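Local atomic coordinates of decapping nuclease RAI1 (Candida albicans, PDB entry 5BUD), a protein that removes NAD caps from the 5' ends of RNAs using divalent metal cations, and binds RAT1 directly, stabilizing it and stimulating its exoribonuclease activity. Residues 256-261 with 307-312; 280-285 with 295-300; 346-351 with 372-377. One frame throughout, in Å; residues are numbered along the deposited sequence.

Following the chain from the N terminus, residues 256-261 come first, near the start of helix 255-275. That helix leads into strand 279-285, which turns back as strand 291-298; interaction 2 closes this short hairpin. After helix 302-307 the chain returns to helix 255-275, where 307-312 closes interaction 1. Interaction 2 therefore lies wholly within the longer loop of interaction 1. The two also touch in space: F261 packs on F284 and F297. Interaction 3 comes later in series. It ties the entry to strand 349-354 to the end of helix 367-377, on the opposite side of the chain's centre, with its own centre about 42 Å from that of interaction 1. No loops cross.

Interaction 1: residues 256-261 with 307-312; sequences SQVVSF and KNNPLT. With nucleotides of chain C.
The carboxamide of N309 has V258 near its nitrogen and the backbone N of L311 at its oxygen. Its ND2 lies 4.0 Å from V258 CG1. Its OD1 accepts a hydrogen bond of 2.9 Å from L311 N, with the donor tilted 27° from the carbonyl plane. This is an Asx turn. It overlaps a type I beta turn from N309 to T312, in the loop after helix 302-307. The loop packs on the start of helix 255-275 in the PD-(D/E)XK nuclease fold.

V258 carries the contact on the helix side. CG1 is anti to the backbone N (chi1 171°), and this brings it to N309, L311 and T312 together. L311 crosses V258 at about a right angle: its CB meets CG1, and its CD1 lies 4.2 Å from V258 CG2. On the loop side T312 is buried. Its OG1 is hydrogen-bonded to E262, one turn further along the helix, while its CG2 methyl meets V258. Another side of the same helix faces the bound RNA, where S260 CB is 3.2 Å from O2 of U4 of chain C. The tightest carbon pair across the contact is T312 CG2 to V258 CG1, at 3.5 Å.

Interaction 2: residues 280-285 with 295-300; sequences IIYGFR and ELFNTE. With nucleotides of chain C.
Y282 crosses F297 at about a right angle, its CD1 4.0 Å from F297 CE2. The ring planes stand at 86°, but the centroids are 6.0 Å apart and the approach is oblique. F261 of helix 255-275 meets the Y282 ring edge-to-face, so the ring sits between helix and neighbouring strand. I280 O lies in the plane of the F297 ring, at its edge. Further along the same face, F284 meets E295 obliquely. The glutamate chain is extended, with CG anti to the backbone N (chi1 -172°), and OE1 comes 3.8 Å from F284 CE2.

The two segments form an antiparallel beta hairpin of the PD-(D/E)XK nuclease domain. I280 with F297 and Y282 with E295 are hydrogen-bonded pairs; I281 with L296 is the non-hydrogen-bonded pair between them. F297 N gives a bond of 2.7 Å to I280 O, and Y282 N one of 2.8 Å to E295 O.

On the opposite face I281 CG1 meets L296 CD1 at 3.8 Å. I281 also packs on L246, which binds the divalent metal, and its backbone bonds to E245 and K247 on parallel strand 243-250. At the open end of the hairpin, I280 CG1 rests 3.8 Å from T299 OG1, a hydroxyl hydrogen-bonded to V277 O.

Beyond F284, R285 reaches the RNA. CG sits between backbone N and carbonyl carbon, and the chain bends again about CB-CG (chi2 85°), swinging the guanidinium to the phosphate. NH2 donates a hydrogen bond of 2.7 Å to OP2 of U4 of chain C, in the guanidinium plane.

Interaction 3: residues 346-351 with 372-377; sequences IKSYRL and KLRNGQ
R374 reaches from its helix to the backbone of K347. Its CB is directed toward the 346-351 segment. CG is anti to the carbonyl carbon (chi1 -68°), and the chain then runs extended to NE. NE passes 3.9 Å from S348 OG, but its hydrogen bond goes to N370 OD1. CZ is 3.7 Å from K347 O. The tip atom NH2 makes the bond that joins the segments: 2.7 Å to K347 O, nearly straight at 168°. The oxygen lies in the guanidinium plane, while NH2 is tilted 33° from the plane of the carbonyl. NH2 also donates to P127 O. With NE bound too, the guanidinium is unlikely to turn about its axis. I346 N lies over one face of it.

N370 OD1 also bonds to S348 OG, so one amide oxygen serves both sides of the contact. Beside it, S348 CB rests 3.9 Å from L373 CD1. The helix widens here into a pi-type turn, with Q377 N bonded to K372 O at 3.0 Å. The contact thus sets the last turns of helix 367-377 against the lead-in to strand 349-354. L373, R374 and S348 all touch V126 of strand 121-128, the antiparallel neighbour of that strand.

Interaction 1: residues 256-261 with 307-312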
# COMPACT_ATOMS: atom_id res chain seq x y z
N SER A 256 -7.54 -25.25 -5.69
CA SER A 256 -8.24 -23.97 -5.90
C SER A 256 -7.64 -22.94 -4.95
O SER A 256 -7.39 -21.77 -5.35
CB SER A 256 -9.73 -24.10 -5.65
OG SER A 256 -10.42 -23.17 -6.44
N GLN A 257 -7.38 -23.38 -3.72
CA GLN A 257 -6.86 -22.51 -2.67
C GLN A 257 -5.41 -22.16 -2.94
O GLN A 257 -4.97 -21.05 -2.64
CB GLN A 257 -7.04 -23.15 -1.28
CG GLN A 257 -8.48 -23.56 -1.00
CD GLN A 257 -8.81 -23.93 0.44
OE1 GLN A 257 -9.76 -24.68 0.69
NE2 GLN A 257 -8.07 -23.37 1.41
N VAL A 258 -4.67 -23.09 -3.55
CA VAL A 258 -3.30 -22.81 -3.96
C VAL A 258 -3.18 -21.69 -5.00
O VAL A 258 -2.28 -20.85 -4.88
CB VAL A 258 -2.62 -24.09 -4.50
CG1 VAL A 258 -1.30 -23.75 -5.13
CG2 VAL A 258 -2.43 -25.08 -3.38
N VAL A 259 -4.05 -21.66 -6.03
CA VAL A 259 -3.94 -20.58 -7.02
C VAL A 259 -4.39 -19.24 -6.43
O VAL A 259 -3.79 -18.21 -6.71
CB VAL A 259 -4.53 -20.85 -8.44
CG1 VAL A 259 -4.90 -22.31 -8.65
CG2 VAL A 259 -5.69 -19.92 -8.78
N SER A 260 -5.40 -19.26 -5.58
CA SER A 260 -5.81 -18.06 -4.88
C SER A 260 -4.70 -17.53 -3.96
O SER A 260 -4.46 -16.31 -3.89
CB SER A 260 -7.08 -18.34 -4.07
OG SER A 260 -7.52 -17.16 -3.47
N PHE A 261 -4.01 -18.42 -3.26
CA PHE A 261 -2.94 -18.01 -2.38
C PHE A 261 -1.79 -17.42 -3.22
O PHE A 261 -1.22 -16.39 -2.85
CB PHE A 261 -2.44 -19.13 -1.45
CG PHE A 261 -1.29 -18.69 -0.58
CD1 PHE A 261 -1.51 -17.81 0.50
CD2 PHE A 261 0.02 -19.04 -0.88
CE1 PHE A 261 -0.44 -17.35 1.25
CE2 PHE A 261 1.09 -18.57 -0.12
CZ PHE A 261 0.85 -17.75 0.95
N LYS A 307 7.28 -18.87 -9.69
CA LYS A 307 7.72 -19.42 -10.97
C LYS A 307 7.83 -20.94 -10.93
O LYS A 307 7.58 -21.59 -11.94
CB LYS A 307 9.05 -18.79 -11.38
CG LYS A 307 9.63 -19.28 -12.70
CD LYS A 307 10.99 -18.66 -12.95
CE LYS A 307 11.46 -18.87 -14.38
NZ LYS A 307 12.48 -17.82 -14.68
N ASN A 308 8.17 -21.50 -9.77
CA ASN A 308 8.47 -22.93 -9.61
C ASN A 308 7.43 -23.78 -8.90
O ASN A 308 7.69 -24.96 -8.59
CB ASN A 308 9.79 -23.05 -8.87
CG ASN A 308 10.95 -22.55 -9.68
OD1 ASN A 308 11.47 -23.28 -10.54
ND2 ASN A 308 11.37 -21.33 -9.45
N ASN A 309 6.26 -23.22 -8.63
CA ASN A 309 5.21 -24.00 -8.01
C ASN A 309 4.61 -24.98 -9.04
O ASN A 309 4.00 -24.54 -10.02
CB ASN A 309 4.12 -23.07 -7.50
CG ASN A 309 3.11 -23.77 -6.64
OD1 ASN A 309 2.82 -24.94 -6.85
ND2 ASN A 309 2.56 -23.05 -5.65
N PRO A 310 4.77 -26.30 -8.81
CA PRO A 310 4.29 -27.27 -9.77
C PRO A 310 2.76 -27.30 -9.93
O PRO A 310 2.28 -27.74 -10.96
CB PRO A 310 4.84 -28.60 -9.25
CG PRO A 310 5.08 -28.38 -7.81
CD PRO A 310 5.44 -26.94 -7.66
N LEU A 311 2.02 -26.81 -8.93
CA LEU A 311 0.57 -26.80 -9.00
C LEU A 311 -0.04 -25.61 -9.72
O LEU A 311 -1.21 -25.67 -10.05
CB LEU A 311 -0.03 -26.86 -7.59
CG LEU A 311 0.45 -28.00 -6.69
CD1 LEU A 311 -0.46 -28.12 -5.48
CD2 LEU A 311 0.47 -29.30 -7.47
N THR A 312 0.70 -24.54 -10.00
CA THR A 312 0.03 -23.35 -10.51
C THR A 312 0.42 -22.97 -11.91
O THR A 312 0.56 -21.79 -12.21
CB THR A 312 0.27 -22.16 -9.57
OG1 THR A 312 1.69 -21.96 -9.44
CG2 THR A 312 -0.33 -22.44 -8.22
P U C 4 -12.97 -17.91 2.99
OP1 U C 4 -14.28 -18.55 3.28
OP2 U C 4 -12.06 -17.54 4.08
O5' U C 4 -12.19 -18.85 1.97
C5' U C 4 -12.89 -19.45 0.86
C4' U C 4 -12.45 -20.88 0.73
O4' U C 4 -12.69 -21.34 -0.63
C3' U C 4 -10.96 -21.05 0.90
O3' U C 4 -10.71 -22.42 1.18
C2' U C 4 -10.47 -20.53 -0.45
O2' U C 4 -9.12 -20.80 -0.76
C1' U C 4 -11.51 -21.14 -1.40
N1 U C 4 -11.86 -20.28 -2.55
C2 U C 4 -10.84 -19.56 -3.14
O2 U C 4 -9.68 -19.61 -2.76
N3 U C 4 -11.23 -18.78 -4.20
C4 U C 4 -12.50 -18.64 -4.71
O4 U C 4 -12.68 -17.89 -5.67
C5 U C 4 -13.50 -19.41 -4.04
C6 U C 4 -13.15 -20.19 -3.01

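Interaction 2: residues 280-285 with 295-300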
# COMPACT_ATOMS: atom_id res chain seq x y z
N ILE A 280 7.47 -10.71 4.66
CA ILE A 280 6.02 -10.86 4.71
C ILE A 280 5.63 -12.04 5.57
O ILE A 280 6.08 -13.17 5.33
CB ILE A 280 5.42 -11.07 3.29
CG1 ILE A 280 5.92 -9.98 2.38
CG2 ILE A 280 3.91 -11.13 3.36
CD1 ILE A 280 5.59 -10.14 0.92
N ILE A 281 4.80 -11.80 6.59
CA ILE A 281 4.43 -12.86 7.54
C ILE A 281 2.93 -13.10 7.36
O ILE A 281 2.12 -12.18 7.49
CB ILE A 281 4.77 -12.46 8.99
CG1 ILE A 281 6.28 -12.30 9.11
CG2 ILE A 281 4.24 -13.46 10.00
CD1 ILE A 281 6.82 -12.03 10.48
N TYR A 282 2.58 -14.34 7.07
CA TYR A 282 1.20 -14.77 6.99
C TYR A 282 0.76 -15.48 8.25
O TYR A 282 1.42 -16.41 8.74
CB TYR A 282 0.98 -15.68 5.76
CG TYR A 282 0.65 -14.92 4.51
CD1 TYR A 282 1.65 -14.33 3.77
CD2 TYR A 282 -0.67 -14.79 4.06
CE1 TYR A 282 1.37 -13.65 2.61
CE2 TYR A 282 -0.95 -14.07 2.92
CZ TYR A 282 0.08 -13.50 2.22
OH TYR A 282 -0.13 -12.80 1.07
N GLY A 283 -0.35 -15.01 8.80
CA GLY A 283 -1.07 -15.77 9.82
C GLY A 283 -2.15 -16.59 9.13
O GLY A 283 -3.08 -16.01 8.57
N PHE A 284 -1.99 -17.92 9.13
CA PHE A 284 -2.98 -18.84 8.56
C PHE A 284 -4.00 -19.24 9.63
O PHE A 284 -3.63 -19.70 10.71
CB PHE A 284 -2.27 -20.08 7.97
CG PHE A 284 -1.50 -19.77 6.72
CD1 PHE A 284 -2.17 -19.52 5.55
CD2 PHE A 284 -0.13 -19.68 6.75
CE1 PHE A 284 -1.48 -19.20 4.39
CE2 PHE A 284 0.57 -19.37 5.61
CZ PHE A 284 -0.10 -19.12 4.43
N ARG A 285 -5.28 -19.07 9.31
CA ARG A 285 -6.34 -19.32 10.28
C ARG A 285 -7.37 -20.30 9.70
O ARG A 285 -7.48 -20.47 8.48
CB ARG A 285 -7.00 -17.99 10.74
CG ARG A 285 -7.40 -17.03 9.62
CD ARG A 285 -8.77 -17.38 9.11
NE ARG A 285 -9.16 -16.69 7.89
CZ ARG A 285 -10.11 -17.13 7.06
NH1 ARG A 285 -10.74 -18.25 7.32
NH2 ARG A 285 -10.43 -16.45 5.96
N GLU A 295 3.76 -18.12 9.03
CA GLU A 295 4.88 -18.36 8.12
C GLU A 295 5.46 -17.07 7.56
O GLU A 295 4.73 -16.20 7.03
CB GLU A 295 4.40 -19.26 6.97
CG GLU A 295 5.52 -19.72 6.06
CD GLU A 295 5.07 -20.67 4.96
OE1 GLU A 295 3.91 -21.14 4.97
OE2 GLU A 295 5.88 -20.92 4.05
N LEU A 296 6.79 -16.96 7.68
CA LEU A 296 7.59 -15.89 7.09
C LEU A 296 8.03 -16.18 5.66
O LEU A 296 8.56 -17.24 5.37
CB LEU A 296 8.84 -15.68 7.93
CG LEU A 296 9.92 -14.71 7.46
CD1 LEU A 296 9.40 -13.32 7.29
CD2 LEU A 296 11.05 -14.74 8.49
N PHE A 297 7.82 -15.22 4.77
CA PHE A 297 8.37 -15.25 3.43
C PHE A 297 9.32 -14.10 3.27
O PHE A 297 9.05 -12.98 3.73
CB PHE A 297 7.27 -15.10 2.38
CG PHE A 297 6.28 -16.24 2.39
CD1 PHE A 297 6.44 -17.32 1.55
CD2 PHE A 297 5.20 -16.21 3.25
CE1 PHE A 297 5.52 -18.37 1.56
CE2 PHE A 297 4.29 -17.27 3.30
CZ PHE A 297 4.44 -18.34 2.43
N ASN A 298 10.43 -14.36 2.59
CA ASN A 298 11.35 -13.31 2.18
C ASN A 298 10.89 -12.78 0.85
O ASN A 298 10.76 -13.54 -0.11
CB ASN A 298 12.77 -13.85 2.08
CG ASN A 298 13.30 -14.31 3.40
OD1 ASN A 298 13.28 -13.57 4.40
ND2 ASN A 298 13.78 -15.54 3.44
N THR A 299 10.61 -11.47 0.79
CA THR A 299 10.07 -10.83 -0.38
C THR A 299 10.83 -11.19 -1.66
O THR A 299 10.21 -11.54 -2.68
CB THR A 299 10.08 -9.31 -0.19
OG1 THR A 299 9.26 -9.02 0.97
CG2 THR A 299 9.57 -8.58 -1.45
N GLU A 300 12.16 -11.14 -1.59
CA GLU A 300 13.00 -11.40 -2.75
C GLU A 300 12.88 -12.85 -3.27
O GLU A 300 13.21 -13.12 -4.42
CB GLU A 300 14.46 -11.04 -2.49
CG GLU A 300 15.23 -12.06 -1.67
CD GLU A 300 16.67 -11.64 -1.41
OE1 GLU A 300 17.18 -10.73 -2.12
OE2 GLU A 300 17.31 -12.23 -0.51
P U C 4 -12.97 -17.91 2.99
OP1 U C 4 -14.28 -18.55 3.28
OP2 U C 4 -12.06 -17.54 4.08
O5' U C 4 -12.19 -18.85 1.97
C5' U C 4 -12.89 -19.45 0.86
C4' U C 4 -12.45 -20.88 0.73
O4' U C 4 -12.69 -21.34 -0.63
C3' U C 4 -10.96 -21.05 0.90
O3' U C 4 -10.71 -22.42 1.18
C2' U C 4 -10.47 -20.53 -0.45
O2' U C 4 -9.12 -20.80 -0.76
C1' U C 4 -11.51 -21.14 -1.40
N1 U C 4 -11.86 -20.28 -2.55
C2 U C 4 -10.84 -19.56 -3.14
O2 U C 4 -9.68 -19.61 -2.76
N3 U C 4 -11.23 -18.78 -4.20
C4 U C 4 -12.50 -18.64 -4.71
O4 U C 4 -12.68 -17.89 -5.67
C5 U C 4 -13.50 -19.41 -4.04
C6 U C 4 -13.15 -20.19 -3.01

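Interaction 3: residues 346-351 with 372-377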
# COMPACT_ATOMS: atom_id res chain seq x y z
N ILE A 346 -0.90 24.45 -15.72
CA ILE A 346 -2.13 25.06 -16.19
C ILE A 346 -3.25 24.00 -16.24
O ILE A 346 -4.44 24.33 -16.35
CB ILE A 346 -1.85 25.73 -17.56
CG1 ILE A 346 -2.27 27.19 -17.52
CG2 ILE A 346 -2.41 24.95 -18.73
CD1 ILE A 346 -1.33 28.01 -16.65
N LYS A 347 -2.88 22.74 -16.11
CA LYS A 347 -3.86 21.67 -16.15
C LYS A 347 -3.48 20.43 -15.36
O LYS A 347 -2.41 20.37 -14.75
CB LYS A 347 -4.20 21.32 -17.59
CG LYS A 347 -3.05 21.21 -18.55
CD LYS A 347 -3.57 21.67 -19.90
CE LYS A 347 -2.84 21.04 -21.06
NZ LYS A 347 -3.22 21.78 -22.31
N SER A 348 -4.43 19.50 -15.33
CA SER A 348 -4.33 18.22 -14.64
C SER A 348 -4.92 17.15 -15.55
O SER A 348 -5.64 17.47 -16.53
CB SER A 348 -5.14 18.27 -13.37
OG SER A 348 -4.69 19.27 -12.50
N TYR A 349 -4.67 15.89 -15.19
CA TYR A 349 -5.06 14.73 -16.00
C TYR A 349 -5.70 13.59 -15.20
O TYR A 349 -5.36 13.36 -14.04
CB TYR A 349 -3.84 14.17 -16.73
CG TYR A 349 -3.07 15.24 -17.44
CD1 TYR A 349 -3.29 15.52 -18.80
CD2 TYR A 349 -2.16 16.01 -16.75
CE1 TYR A 349 -2.58 16.54 -19.44
CE2 TYR A 349 -1.45 17.02 -17.37
CZ TYR A 349 -1.66 17.28 -18.71
OH TYR A 349 -0.92 18.29 -19.28
N ARG A 350 -6.60 12.88 -15.87
CA ARG A 350 -7.13 11.61 -15.41
C ARG A 350 -6.27 10.54 -16.03
O ARG A 350 -6.07 10.55 -17.23
CB ARG A 350 -8.54 11.37 -15.93
CG ARG A 350 -9.62 12.16 -15.24
CD ARG A 350 -10.97 11.48 -15.47
NE ARG A 350 -11.73 11.49 -14.24
CZ ARG A 350 -12.27 12.58 -13.70
NH1 ARG A 350 -12.15 13.78 -14.28
NH2 ARG A 350 -12.92 12.47 -12.55
N LEU A 351 -5.77 9.63 -15.21
CA LEU A 351 -5.10 8.44 -15.69
C LEU A 351 -6.06 7.29 -15.37
O LEU A 351 -6.41 7.10 -14.22
CB LEU A 351 -3.77 8.24 -14.97
CG LEU A 351 -2.94 6.98 -15.23
CD1 LEU A 351 -2.64 6.79 -16.70
CD2 LEU A 351 -1.64 7.05 -14.45
N LYS A 372 -9.99 22.39 -8.27
CA LYS A 372 -10.14 21.70 -6.99
C LYS A 372 -8.84 21.00 -6.60
O LYS A 372 -8.44 21.03 -5.43
CB LYS A 372 -11.28 20.69 -7.00
CG LYS A 372 -12.65 21.34 -6.90
CD LYS A 372 -13.77 20.31 -7.00
CE LYS A 372 -14.11 19.98 -8.44
NZ LYS A 372 -15.36 19.16 -8.51
N LEU A 373 -8.20 20.36 -7.57
CA LEU A 373 -7.00 19.58 -7.29
C LEU A 373 -5.91 20.48 -6.73
O LEU A 373 -5.22 20.14 -5.75
CB LEU A 373 -6.53 18.83 -8.55
CG LEU A 373 -7.35 17.56 -8.86
CD1 LEU A 373 -7.01 17.00 -10.22
CD2 LEU A 373 -7.18 16.50 -7.77
N ARG A 374 -5.78 21.64 -7.36
CA ARG A 374 -4.68 22.55 -7.08
C ARG A 374 -4.97 23.47 -5.90
O ARG A 374 -4.06 24.08 -5.39
CB ARG A 374 -4.34 23.37 -8.32
CG ARG A 374 -3.73 22.53 -9.42
CD ARG A 374 -3.40 23.38 -10.64
NE ARG A 374 -2.76 22.56 -11.69
CZ ARG A 374 -1.49 22.18 -11.68
NH1 ARG A 374 -0.68 22.57 -10.72
NH2 ARG A 374 -1.01 21.42 -12.66
N ASN A 375 -6.22 23.53 -5.44
CA ASN A 375 -6.61 24.38 -4.30
C ASN A 375 -7.22 23.61 -3.14
O ASN A 375 -8.28 24.00 -2.62
CB ASN A 375 -7.57 25.48 -4.77
CG ASN A 375 -6.92 26.41 -5.76
OD1 ASN A 375 -7.11 26.27 -6.97
ND2 ASN A 375 -6.11 27.33 -5.26
N GLY A 376 -6.58 22.52 -2.71
CA GLY A 376 -7.03 21.82 -1.52
C GLY A 376 -7.19 20.32 -1.64
O GLY A 376 -6.89 19.61 -0.70
N GLN A 377 -7.64 19.84 -2.79
CA GLN A 377 -7.99 18.44 -2.96
C GLN A 377 -6.75 17.54 -3.15
O GLN A 377 -6.81 16.34 -2.91
CB GLN A 377 -8.92 18.29 -4.14
CG GLN A 377 -9.82 17.10 -4.08
CD GLN A 377 -10.93 17.22 -5.10
OE1 GLN A 377 -11.98 17.82 -4.82
NE2 GLN A 377 -10.70 16.69 -6.30